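Local coordinates for structural protein ORF273 (Acidianus two-tailed virus, PDB 4ART) that is a structural component of the virion of an archaeal virus, a thermo- and acid-stable protein with a new fold whose detailed role is not established, at residues 31-34 with 35-38; 71-74 with 75-79; 97-100 with 101-105; 119-123 with 124-128; 227-230 with 231-235. One frame throughout, in Å; residues are numbered along the deposited sequence.

All five contacts are local, joining residues close along the chain, mostly three to five positions apart, and none touches another within the chain. Contact 1 and contact 3 lie on helices packed against the seven-stranded mixed sheet, their centres about 21 Å apart. Contact 2 sits further out, its centre about 22 Å from that of contact 1, on a short helix following an edge strand. Contacts 4 and 5 have centres about 35 Å apart in one chain, yet the dimer brings them together: Ile128 of contact 4 packs on Phe228 of the second subunit, a residue of contact 5. Glycerol, probably from crystallisation, lies about 3 Å from the side chains of Ser71 and Glu122.

Contact 1. Residues 31-34 with 35-38; sequences LADI and VENE
The CG2 methyl of Val35 overlaps the carbonyl oxygen of Leu31, 3.6 Å from CG2 to O, one turn back along the amphipathic alpha-helix 23-44. Because Val35 CG1 stands anti to the backbone N (chi1 169°), CG2 falls beside that nitrogen and points back along the helix. The same turn carries the regular i to i+4 bonds: Val35 N to Leu31 O at 3.0 Å, and Glu36 N to Ala32 O at 2.9 Å, almost straight at 173°. The apolar side of the helix lies on the large mixed sheet, where Leu31 and Val35 both touch Ile61 and Ile141 while Ala32 meets Ile159 and Val249.

A polar flank runs beside it. Asp33 OD1 stands 4.1 Å from Glu36 OE1, and the two carboxylate planes are nearly perpendicular, 82° apart. Two acids this close would be expected to raise each other's proton affinity. Asp33 OD1 also has a hydrogen-bonding partner in Tyr251 OH, on strand 247-253, which ties this flank of the helix to the sheet; Glu36 touches the same tyrosine. Glu38 N to Ile34 O is the longest of the four backbone bonds at 3.2 Å. Asp33 O receives Asn37 N at 2.9 Å, whereas Asn37 ND2, although 3.1 Å from Asp33 O, approaches at too poor an angle to bond.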
# COMPACT_ATOMS: atom_id res chain seq x y z
N LEU A 31 -17.29 18.83 -6.73
CA LEU A 31 -16.91 17.56 -6.11
C LEU A 31 -15.87 17.74 -5.01
O LEU A 31 -15.97 17.09 -3.97
CB LEU A 31 -16.40 16.55 -7.17
CG LEU A 31 -17.48 15.90 -8.05
CD1 LEU A 31 -16.83 15.24 -9.27
CD2 LEU A 31 -18.32 14.87 -7.25
N ALA A 32 -14.86 18.61 -5.24
CA ALA A 32 -13.80 18.89 -4.27
C ALA A 32 -14.37 19.56 -3.01
O ALA A 32 -13.98 19.19 -1.91
CB ALA A 32 -12.72 19.74 -4.90
N ASP A 33 -15.33 20.51 -3.16
CA ASP A 33 -15.99 21.13 -2.01
C ASP A 33 -16.85 20.11 -1.23
O ASP A 33 -16.89 20.17 0.00
CB ASP A 33 -16.79 22.36 -2.42
CG ASP A 33 -15.92 23.50 -2.94
OD1 ASP A 33 -14.69 23.51 -2.64
OD2 ASP A 33 -16.45 24.38 -3.67
N ILE A 34 -17.50 19.15 -1.94
CA ILE A 34 -18.28 18.08 -1.31
C ILE A 34 -17.33 17.24 -0.42
O ILE A 34 -17.65 16.99 0.74
CB ILE A 34 -19.08 17.22 -2.35
CG1 ILE A 34 -20.26 18.03 -2.96
CG2 ILE A 34 -19.58 15.88 -1.73
CD1 ILE A 34 -20.75 17.51 -4.35
N VAL A 35 -16.15 16.85 -0.95
CA VAL A 35 -15.15 16.06 -0.20
C VAL A 35 -14.63 16.88 0.98
O VAL A 35 -14.71 16.42 2.10
CB VAL A 35 -14.01 15.50 -1.11
CG1 VAL A 35 -12.85 14.92 -0.27
CG2 VAL A 35 -14.54 14.44 -2.07
N GLU A 36 -14.18 18.12 0.74
CA GLU A 36 -13.70 19.02 1.78
C GLU A 36 -14.70 19.20 2.93
O GLU A 36 -14.28 19.14 4.08
CB GLU A 36 -13.34 20.38 1.19
CG GLU A 36 -12.91 21.42 2.21
CD GLU A 36 -13.88 22.58 2.39
OE1 GLU A 36 -14.38 23.12 1.38
OE2 GLU A 36 -14.10 22.97 3.56
N ASN A 37 -15.99 19.43 2.61
CA ASN A 37 -17.04 19.64 3.59
C ASN A 37 -17.23 18.45 4.49
O ASN A 37 -17.47 18.61 5.68
CB ASN A 37 -18.36 20.01 2.94
CG ASN A 37 -18.50 21.49 2.64
OD1 ASN A 37 -18.17 22.35 3.47
ND2 ASN A 37 -19.03 21.82 1.47
N GLU A 38 -17.09 17.25 3.90
CA GLU A 38 -17.21 16.01 4.61
C GLU A 38 -15.98 15.76 5.52
O GLU A 38 -16.18 15.48 6.69
CB GLU A 38 -17.48 14.85 3.63
CG GLU A 38 -17.83 13.52 4.27
CD GLU A 38 -18.96 13.46 5.29
OE1 GLU A 38 -19.90 14.29 5.22
OE2 GLU A 38 -18.92 12.55 6.15

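Contact 2. Residues 71-74 with 75-79; sequences SDYD and IEVEK
One side of the Tyr73 ring meets one methyl of Val77: Tyr73 CE1 lies 3.5 Å from Val77 CG2, with the methyl set obliquely to the ring. Two torsions bring them together. Tyr73 CG extends opposite its own nitrogen (chi1 -164°), which carries the ring along the side of helix 70-78, and Val77 turns CG2 to the side of its backbone N, where that methyl also sits 3.3 Å from Tyr73 O. Beyond the helix, the ring of Tyr73 meets that of Tyr60 steeply and its OH is hydrogen-bonded to Ser83 O. Tyr60 OH in turn bonds Asp74 OD1, so two neighbouring side chains anchor the helix to the same tyrosine.

On another side of the helix Ile75 lays CG1 over Ser71 O, 3.4 Å from CG1 to O. Glu76 is curled: chi1 of -64° sets CG beside the backbone N, 3.6 Å from Asp72 O, and a bend at chi2 turns the carboxylate. Glu76 OE2 receives Lys79 NZ at 3.3 Å in a salt bridge whose hydrogen bond is weak, and a weak bond from water 1.

Asp72 O is the busiest acceptor: Glu76 N donates to it at 3.1 Å, Ile75 N adds a weak bond, and water 1 donates at 2.7 Å. The chemistry is therefore that of a solvent-facing short helix, where one carbonyl is shared by backbone and solvent and the carboxylate of Glu76 is probably partly offset by Lys79.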
# COMPACT_ATOMS: atom_id res chain seq x y z
N SER A 71 -18.84 1.79 2.97
CA SER A 71 -19.17 0.57 3.71
C SER A 71 -20.66 0.51 4.06
O SER A 71 -21.30 -0.50 3.81
CB SER A 71 -18.32 0.46 4.98
OG SER A 71 -18.45 1.64 5.75
N ASP A 72 -21.18 1.62 4.63
CA ASP A 72 -22.59 1.76 5.02
C ASP A 72 -23.48 1.69 3.77
O ASP A 72 -24.45 0.94 3.76
CB ASP A 72 -22.84 3.11 5.75
CG ASP A 72 -22.14 3.34 7.08
OD1 ASP A 72 -21.82 2.34 7.77
OD2 ASP A 72 -21.96 4.52 7.47
N TYR A 73 -23.10 2.45 2.71
CA TYR A 73 -23.84 2.54 1.46
C TYR A 73 -24.01 1.17 0.80
O TYR A 73 -25.11 0.85 0.34
CB TYR A 73 -23.21 3.57 0.50
CG TYR A 73 -24.13 3.99 -0.62
CD1 TYR A 73 -24.21 3.24 -1.79
CD2 TYR A 73 -24.93 5.11 -0.50
CE1 TYR A 73 -25.07 3.61 -2.82
CE2 TYR A 73 -25.78 5.50 -1.54
CZ TYR A 73 -25.85 4.74 -2.69
OH TYR A 73 -26.72 5.07 -3.69
N ASP A 74 -22.94 0.35 0.82
CA ASP A 74 -22.95 -1.02 0.30
C ASP A 74 -23.99 -1.89 1.00
O ASP A 74 -24.58 -2.73 0.34
CB ASP A 74 -21.56 -1.66 0.37
CG ASP A 74 -20.54 -1.09 -0.62
OD1 ASP A 74 -20.96 -0.53 -1.66
OD2 ASP A 74 -19.32 -1.21 -0.37
N ILE A 75 -24.19 -1.68 2.34
CA ILE A 75 -25.18 -2.41 3.15
C ILE A 75 -26.59 -1.98 2.73
O ILE A 75 -27.46 -2.83 2.54
CB ILE A 75 -24.94 -2.26 4.68
CG1 ILE A 75 -23.50 -2.68 5.13
CG2 ILE A 75 -26.04 -2.92 5.53
CD1 ILE A 75 -23.08 -4.18 5.34
N GLU A 76 -26.80 -0.66 2.54
CA GLU A 76 -28.08 -0.09 2.08
C GLU A 76 -28.45 -0.59 0.68
O GLU A 76 -29.63 -0.82 0.41
CB GLU A 76 -28.06 1.45 2.15
CG GLU A 76 -27.92 2.01 3.56
CD GLU A 76 -29.06 1.70 4.51
OE1 GLU A 76 -30.03 2.49 4.55
OE2 GLU A 76 -28.99 0.66 5.21
N VAL A 77 -27.45 -0.83 -0.20
CA VAL A 77 -27.66 -1.39 -1.54
C VAL A 77 -28.13 -2.85 -1.38
O VAL A 77 -29.15 -3.25 -1.96
CB VAL A 77 -26.41 -1.25 -2.45
CG1 VAL A 77 -26.58 -2.04 -3.75
CG2 VAL A 77 -26.12 0.22 -2.75
N GLU A 78 -27.39 -3.62 -0.55
CA GLU A 78 -27.63 -5.03 -0.18
C GLU A 78 -29.04 -5.25 0.40
O GLU A 78 -29.55 -6.37 0.34
CB GLU A 78 -26.53 -5.49 0.81
CG GLU A 78 -26.19 -6.98 0.74
CD GLU A 78 -25.37 -7.59 1.86
OE1 GLU A 78 -25.00 -6.88 2.83
OE2 GLU A 78 -25.11 -8.82 1.78
N LYS A 79 -29.67 -4.17 0.94
CA LYS A 79 -31.01 -4.12 1.55
C LYS A 79 -32.07 -3.67 0.56
O LYS A 79 -33.26 -3.80 0.84
CB LYS A 79 -31.02 -3.13 2.73
CG LYS A 79 -30.46 -3.66 4.03
CD LYS A 79 -30.54 -2.64 5.14
CE LYS A 79 -29.78 -3.06 6.37
NZ LYS A 79 -29.52 -1.91 7.28
O HOH W 1 -25.72 1.01 6.16

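Contact 3. Residues 97-100 with 101-105; sequences RDFD and EFLFD
Asp98 accepts twice from the first turn of helix 99-108. Its backbone O takes Phe102 N at 3.0 Å, and its carboxylate OD2 takes Glu101 N at 3.4 Å; Asp98 is the N-cap, and this weak bond, bent to 136°, is its capping bond. With CG trans to the Asp98 nitrogen (chi1 177°), OD2 is placed near the amide of Glu101, the third residue of the helix (N3), where a negative group would be expected to interact well with the helix dipole. The carboxylate of Glu101 lies 4.4 Å from it, Asp98 OD2 to Glu101 OE1, an approach that probably costs a little of that gain. Next along, Leu103 N to Phe99 O closes at 3.0 Å. Asp100 OD2 reaches beyond the helix to a weak bond with His224.

Outward from these bonds, the Phe99 ring occupies the angle between the residues three and four positions on. Phe99 CE1 lies 3.8 Å from Phe102 CD2, the ring planes inclined at 45°. On the other branch of the ring Phe99 CE2 lies 3.4 Å from Leu103 CD1, both approaches being oblique. Leu103 CG also lies 3.3 Å from Phe99 O, so the leucine packs against the oxygen that its own amide bonds.

Phe102 continues inward onto Val144 and Ala156, and both phenylalanines touch Tyr154. The arrangement is that of an N-capped alpha-helix, here directly after strand 87-96, that turns Phe99 and Phe102 to the beta-sheet, with Leu103 packed beside Phe99.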
# COMPACT_ATOMS: atom_id res chain seq x y z
N ARG A 97 1.30 11.85 8.02
CA ARG A 97 1.96 12.65 9.05
C ARG A 97 3.38 13.06 8.60
O ARG A 97 4.08 13.78 9.32
CB ARG A 97 1.93 11.93 10.42
CG ARG A 97 0.54 12.01 11.09
CD ARG A 97 0.40 11.25 12.40
NE ARG A 97 -1.00 11.08 12.81
CZ ARG A 97 -1.70 11.94 13.54
NH1 ARG A 97 -1.15 13.07 13.97
NH2 ARG A 97 -2.96 11.68 13.86
N ASP A 98 3.78 12.62 7.39
CA ASP A 98 5.07 12.94 6.78
C ASP A 98 4.80 13.79 5.55
O ASP A 98 4.02 13.39 4.68
CB ASP A 98 5.86 11.65 6.40
CG ASP A 98 7.18 11.92 5.69
OD1 ASP A 98 7.93 12.83 6.13
OD2 ASP A 98 7.49 11.21 4.69
N PHE A 99 5.44 14.97 5.47
CA PHE A 99 5.25 15.92 4.38
C PHE A 99 5.66 15.43 3.01
O PHE A 99 4.99 15.72 2.02
CB PHE A 99 5.89 17.28 4.68
CG PHE A 99 5.27 18.37 3.84
CD1 PHE A 99 3.99 18.84 4.12
CD2 PHE A 99 5.95 18.93 2.77
CE1 PHE A 99 3.40 19.84 3.34
CE2 PHE A 99 5.38 19.95 2.01
CZ PHE A 99 4.10 20.39 2.29
N ASP A 100 6.77 14.69 2.94
CA ASP A 100 7.30 14.14 1.70
C ASP A 100 6.34 13.12 1.11
O ASP A 100 6.14 13.09 -0.10
CB ASP A 100 8.68 13.53 1.95
CG ASP A 100 9.73 14.52 2.44
OD1 ASP A 100 9.92 15.58 1.77
OD2 ASP A 100 10.35 14.25 3.50
N GLU A 101 5.72 12.29 1.98
CA GLU A 101 4.76 11.25 1.63
C GLU A 101 3.47 11.89 1.17
O GLU A 101 2.88 11.44 0.19
CB GLU A 101 4.52 10.32 2.82
CG GLU A 101 3.86 9.02 2.41
CD GLU A 101 3.76 7.97 3.51
OE1 GLU A 101 4.72 7.84 4.29
OE2 GLU A 101 2.72 7.28 3.56
N PHE A 102 3.03 12.95 1.87
CA PHE A 102 1.86 13.75 1.51
C PHE A 102 2.02 14.27 0.08
O PHE A 102 1.14 14.05 -0.75
CB PHE A 102 1.70 14.93 2.50
CG PHE A 102 0.63 15.94 2.18
CD1 PHE A 102 -0.72 15.58 2.17
CD2 PHE A 102 0.95 17.27 1.96
CE1 PHE A 102 -1.71 16.51 1.89
CE2 PHE A 102 -0.05 18.21 1.68
CZ PHE A 102 -1.37 17.83 1.65
N LEU A 103 3.15 14.91 -0.23
CA LEU A 103 3.42 15.45 -1.58
C LEU A 103 3.49 14.34 -2.62
O LEU A 103 2.92 14.48 -3.71
CB LEU A 103 4.71 16.28 -1.58
CG LEU A 103 4.71 17.55 -0.74
CD1 LEU A 103 6.04 18.25 -0.88
CD2 LEU A 103 3.55 18.49 -1.11
N PHE A 104 4.10 13.21 -2.26
CA PHE A 104 4.17 12.07 -3.16
C PHE A 104 2.78 11.49 -3.47
O PHE A 104 2.46 11.20 -4.62
CB PHE A 104 5.15 11.01 -2.64
CG PHE A 104 5.21 9.80 -3.51
CD1 PHE A 104 5.96 9.82 -4.69
CD2 PHE A 104 4.51 8.65 -3.18
CE1 PHE A 104 5.97 8.72 -5.54
CE2 PHE A 104 4.57 7.54 -4.02
CZ PHE A 104 5.30 7.57 -5.19
N ASP A 105 1.94 11.34 -2.44
CA ASP A 105 0.58 10.85 -2.58
C ASP A 105 -0.25 11.79 -3.46
O ASP A 105 -1.03 11.31 -4.26
CB ASP A 105 -0.09 10.68 -1.21
CG ASP A 105 0.42 9.52 -0.36
OD1 ASP A 105 1.40 8.84 -0.80
OD2 ASP A 105 -0.12 9.31 0.75

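Contact 4. Residues 119-123 with 124-128; sequences FYLEK and AGFRI
Leu121 O is gripped by two amides past the end of helix 113-123: Phe126 N at 2.9 Å and, weakly, Ala124 N at 3.3 Å. Leu121 O also lies at the edge of the Phe126 ring, near its plane, 3.8 Å from Phe126 CD1. Gly125 N bonds weakly to Glu122 O at 3.3 Å. Together with the positive phi of Gly125 (103°), the paired bonds from Phe126 N and Gly125 N define a Schellman motif. At that backbone angle a CB would be pressed against the carbonyl of Ala124, a conformation that suits glycine.

An apolar patch closes the turn. Leu121 divides its methyls: CD2 faces Phe126 CD1 at 4.1 Å and CD1 faces Ile128 CD1 at 4.0 Å, the latter side chains crossing at about a right angle. With CG beside the backbone N (chi1 -73°), Leu121 can reach both. Ala124 CB lies over one face of the Tyr120 ring, toward its rim. Behind them, Phe126 and Leu121 rest on Ile186, and Ile128 packs on Phe228 of the second subunit.

Glu122 extends a straight chain to water 2, which donates to Glu122 OE2 at 2.8 Å and accepts from Ile128 N at 2.7 Å. Its OE1 is held by Thr134 N, and OE2 has a further weak bond to a glycerol, probably from crystallisation. Both carboxylate oxygens thus receive hydrogens, which is consistent with a negative charge tolerated at a largely enclosed site; the water carries the link from the helix end to strand 127-128.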
# COMPACT_ATOMS: atom_id res chain seq x y z
N PHE A 119 -13.99 -0.51 -12.32
CA PHE A 119 -14.80 0.64 -12.72
C PHE A 119 -14.97 0.72 -14.25
O PHE A 119 -16.09 0.90 -14.70
CB PHE A 119 -14.22 1.95 -12.13
CG PHE A 119 -14.13 2.04 -10.60
CD1 PHE A 119 -14.97 1.28 -9.79
CD2 PHE A 119 -13.26 2.93 -9.98
CE1 PHE A 119 -14.92 1.40 -8.38
CE2 PHE A 119 -13.22 3.05 -8.56
CZ PHE A 119 -14.04 2.28 -7.79
N TYR A 120 -13.89 0.49 -15.04
CA TYR A 120 -13.98 0.50 -16.52
C TYR A 120 -14.85 -0.64 -17.01
O TYR A 120 -15.75 -0.40 -17.81
CB TYR A 120 -12.59 0.45 -17.22
CG TYR A 120 -12.72 0.22 -18.72
CD1 TYR A 120 -12.93 1.28 -19.60
CD2 TYR A 120 -12.69 -1.08 -19.25
CE1 TYR A 120 -13.13 1.06 -20.97
CE2 TYR A 120 -12.85 -1.31 -20.62
CZ TYR A 120 -13.07 -0.24 -21.48
OH TYR A 120 -13.26 -0.48 -22.82
N LEU A 121 -14.57 -1.89 -16.55
CA LEU A 121 -15.33 -3.06 -16.95
C LEU A 121 -16.83 -2.89 -16.75
O LEU A 121 -17.60 -3.13 -17.67
CB LEU A 121 -14.84 -4.33 -16.25
CG LEU A 121 -13.49 -4.90 -16.72
CD1 LEU A 121 -13.01 -5.95 -15.76
CD2 LEU A 121 -13.55 -5.47 -18.13
N GLU A 122 -17.23 -2.41 -15.58
CA GLU A 122 -18.64 -2.20 -15.22
C GLU A 122 -19.30 -1.07 -15.98
O GLU A 122 -20.49 -1.18 -16.31
CB GLU A 122 -18.79 -2.01 -13.71
CG GLU A 122 -18.52 -3.32 -13.02
CD GLU A 122 -18.42 -3.37 -11.52
OE1 GLU A 122 -18.53 -2.33 -10.83
OE2 GLU A 122 -18.29 -4.51 -11.01
N LYS A 123 -18.54 -0.01 -16.26
CA LYS A 123 -19.03 1.14 -17.02
C LYS A 123 -19.24 0.72 -18.47
O LYS A 123 -20.17 1.20 -19.09
CB LYS A 123 -18.07 2.35 -16.91
CG LYS A 123 -18.75 3.69 -17.07
CD LYS A 123 -17.79 4.86 -17.10
CE LYS A 123 -18.57 6.12 -17.35
NZ LYS A 123 -17.76 7.35 -17.14
N ALA A 124 -18.42 -0.23 -18.99
CA ALA A 124 -18.51 -0.75 -20.36
C ALA A 124 -19.59 -1.83 -20.54
O ALA A 124 -19.80 -2.29 -21.66
CB ALA A 124 -17.15 -1.28 -20.81
N GLY A 125 -20.24 -2.24 -19.45
CA GLY A 125 -21.31 -3.23 -19.49
C GLY A 125 -20.94 -4.62 -19.02
O GLY A 125 -21.81 -5.49 -18.95
N PHE A 126 -19.64 -4.88 -18.76
CA PHE A 126 -19.22 -6.18 -18.26
C PHE A 126 -19.62 -6.32 -16.77
O PHE A 126 -19.81 -5.32 -16.07
CB PHE A 126 -17.70 -6.38 -18.43
CG PHE A 126 -17.22 -6.52 -19.85
CD1 PHE A 126 -16.86 -5.40 -20.60
CD2 PHE A 126 -17.13 -7.76 -20.46
CE1 PHE A 126 -16.41 -5.53 -21.93
CE2 PHE A 126 -16.66 -7.90 -21.78
CZ PHE A 126 -16.31 -6.79 -22.51
N ARG A 127 -19.85 -7.56 -16.33
CA ARG A 127 -20.19 -7.92 -14.94
C ARG A 127 -19.08 -8.85 -14.42
O ARG A 127 -18.70 -9.77 -15.14
CB ARG A 127 -21.58 -8.61 -14.85
CG ARG A 127 -22.72 -7.60 -14.70
CD ARG A 127 -24.07 -8.26 -14.39
NE ARG A 127 -25.05 -7.31 -13.85
CZ ARG A 127 -25.90 -6.58 -14.58
NH1 ARG A 127 -25.90 -6.68 -15.91
NH2 ARG A 127 -26.74 -5.75 -13.99
N ILE A 128 -18.52 -8.56 -13.23
CA ILE A 128 -17.46 -9.37 -12.63
C ILE A 128 -18.15 -10.34 -11.68
O ILE A 128 -18.73 -9.93 -10.66
CB ILE A 128 -16.32 -8.50 -11.97
CG1 ILE A 128 -15.71 -7.51 -12.97
CG2 ILE A 128 -15.21 -9.37 -11.35
CD1 ILE A 128 -15.08 -6.31 -12.38
O HOH W 2 -19.80 -6.71 -11.79

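Contact 5. Residues 227-230 with 231-235; sequences SFKD and DALKI
Lys229 and Leu233 lie aslant to each other, one turn apart at the start of alpha-helix 229-242, which follows a short 3-10 turn. The contact is between aliphatic parts: Lys229 CG is 3.8 Å from Leu233 CD2. Lys229 runs extended, with CG pointing opposite its backbone N (chi1 -176°), so only the near end of its chain lies beside the leucine. Leu233 sets CG beside its own nitrogen and turns its methyls by chi2 (37°), bringing Leu233 CD1 within 3.2 Å of Lys229 O. This is a tight approach next to the bond from Leu233 N to Lys229 O, 3.0 Å and nearly straight at 163°.

The preceding turn is joined by a bond of 3.0 Å from Ala232 N to Phe228 O. Ala232 CB lies 3.3 Å from Phe228 O as well. Ala232 and Phe228 both touch Tyr220, and the Phe228 ring also meets that of His219, so this flank lies against helix 210-221.

Residues at the helix start also approach the second subunit. Phe228 and Ser227 pack on its Ala188, and Ser227 OG makes a weak bond to its Ala129 O. Asp231 OD2 stands close to Asp189 OD1 of that subunit, a like-charge pair that might shift the ionisation of either acid. Within the chain, water 3 bridges the two segments, donating to Ser227 O at 2.7 Å and accepting from Asp231 N at 3.0 Å.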
# COMPACT_ATOMS: atom_id res chain seq x y z
N SER A 227 19.87 7.94 -5.94
CA SER A 227 20.33 7.21 -7.12
C SER A 227 19.15 6.88 -8.07
O SER A 227 19.36 6.65 -9.25
CB SER A 227 21.08 5.96 -6.71
OG SER A 227 20.15 5.01 -6.21
N PHE A 228 17.90 6.99 -7.56
CA PHE A 228 16.66 6.75 -8.29
C PHE A 228 16.13 7.98 -8.98
O PHE A 228 15.09 7.92 -9.61
CB PHE A 228 15.57 6.15 -7.37
CG PHE A 228 15.84 4.71 -6.99
CD1 PHE A 228 16.64 4.41 -5.90
CD2 PHE A 228 15.30 3.66 -7.73
CE1 PHE A 228 16.89 3.06 -5.55
CE2 PHE A 228 15.58 2.33 -7.40
CZ PHE A 228 16.36 2.05 -6.31
N LYS A 229 16.82 9.10 -8.87
CA LYS A 229 16.41 10.40 -9.44
C LYS A 229 16.18 10.35 -10.95
O LYS A 229 15.11 10.73 -11.41
CB LYS A 229 17.48 11.47 -9.13
CG LYS A 229 17.11 12.89 -9.60
CD LYS A 229 18.38 13.75 -9.62
CE LYS A 229 18.10 15.22 -9.47
NZ LYS A 229 19.22 16.05 -10.00
N ASP A 230 17.21 9.95 -11.71
CA ASP A 230 17.15 9.90 -13.16
C ASP A 230 15.95 9.12 -13.67
O ASP A 230 15.22 9.64 -14.50
CB ASP A 230 18.44 9.34 -13.76
CG ASP A 230 19.60 10.32 -13.76
OD1 ASP A 230 19.40 11.49 -13.32
OD2 ASP A 230 20.69 9.95 -14.22
N ASP A 231 15.71 7.91 -13.14
CA ASP A 231 14.57 7.08 -13.54
C ASP A 231 13.23 7.67 -13.13
O ASP A 231 12.31 7.63 -13.92
CB ASP A 231 14.73 5.64 -13.06
CG ASP A 231 15.98 4.95 -13.56
OD1 ASP A 231 16.50 5.35 -14.61
OD2 ASP A 231 16.39 3.95 -12.91
N ALA A 232 13.12 8.24 -11.91
CA ALA A 232 11.88 8.86 -11.41
C ALA A 232 11.47 10.04 -12.27
O ALA A 232 10.28 10.20 -12.56
CB ALA A 232 12.08 9.32 -9.98
N LEU A 233 12.44 10.88 -12.67
CA LEU A 233 12.19 12.05 -13.51
C LEU A 233 11.74 11.60 -14.91
O LEU A 233 10.82 12.21 -15.46
CB LEU A 233 13.44 12.92 -13.56
CG LEU A 233 13.72 13.90 -12.41
CD1 LEU A 233 13.37 13.43 -11.03
CD2 LEU A 233 15.13 14.43 -12.49
N LYS A 234 12.35 10.52 -15.46
CA LYS A 234 11.95 9.94 -16.75
C LYS A 234 10.49 9.50 -16.70
O LYS A 234 9.70 9.83 -17.59
CB LYS A 234 12.87 8.76 -17.15
CG LYS A 234 13.84 9.13 -18.26
CD LYS A 234 14.86 8.03 -18.56
CE LYS A 234 15.90 8.53 -19.55
NZ LYS A 234 16.60 7.43 -20.27
N ILE A 235 10.11 8.79 -15.62
CA ILE A 235 8.74 8.31 -15.42
C ILE A 235 7.79 9.50 -15.25
O ILE A 235 6.71 9.49 -15.84
CB ILE A 235 8.67 7.32 -14.24
CG1 ILE A 235 9.49 6.05 -14.55
CG2 ILE A 235 7.20 6.99 -13.90
CD1 ILE A 235 9.78 5.10 -13.38
O HOH W 3 17.91 6.59 -11.57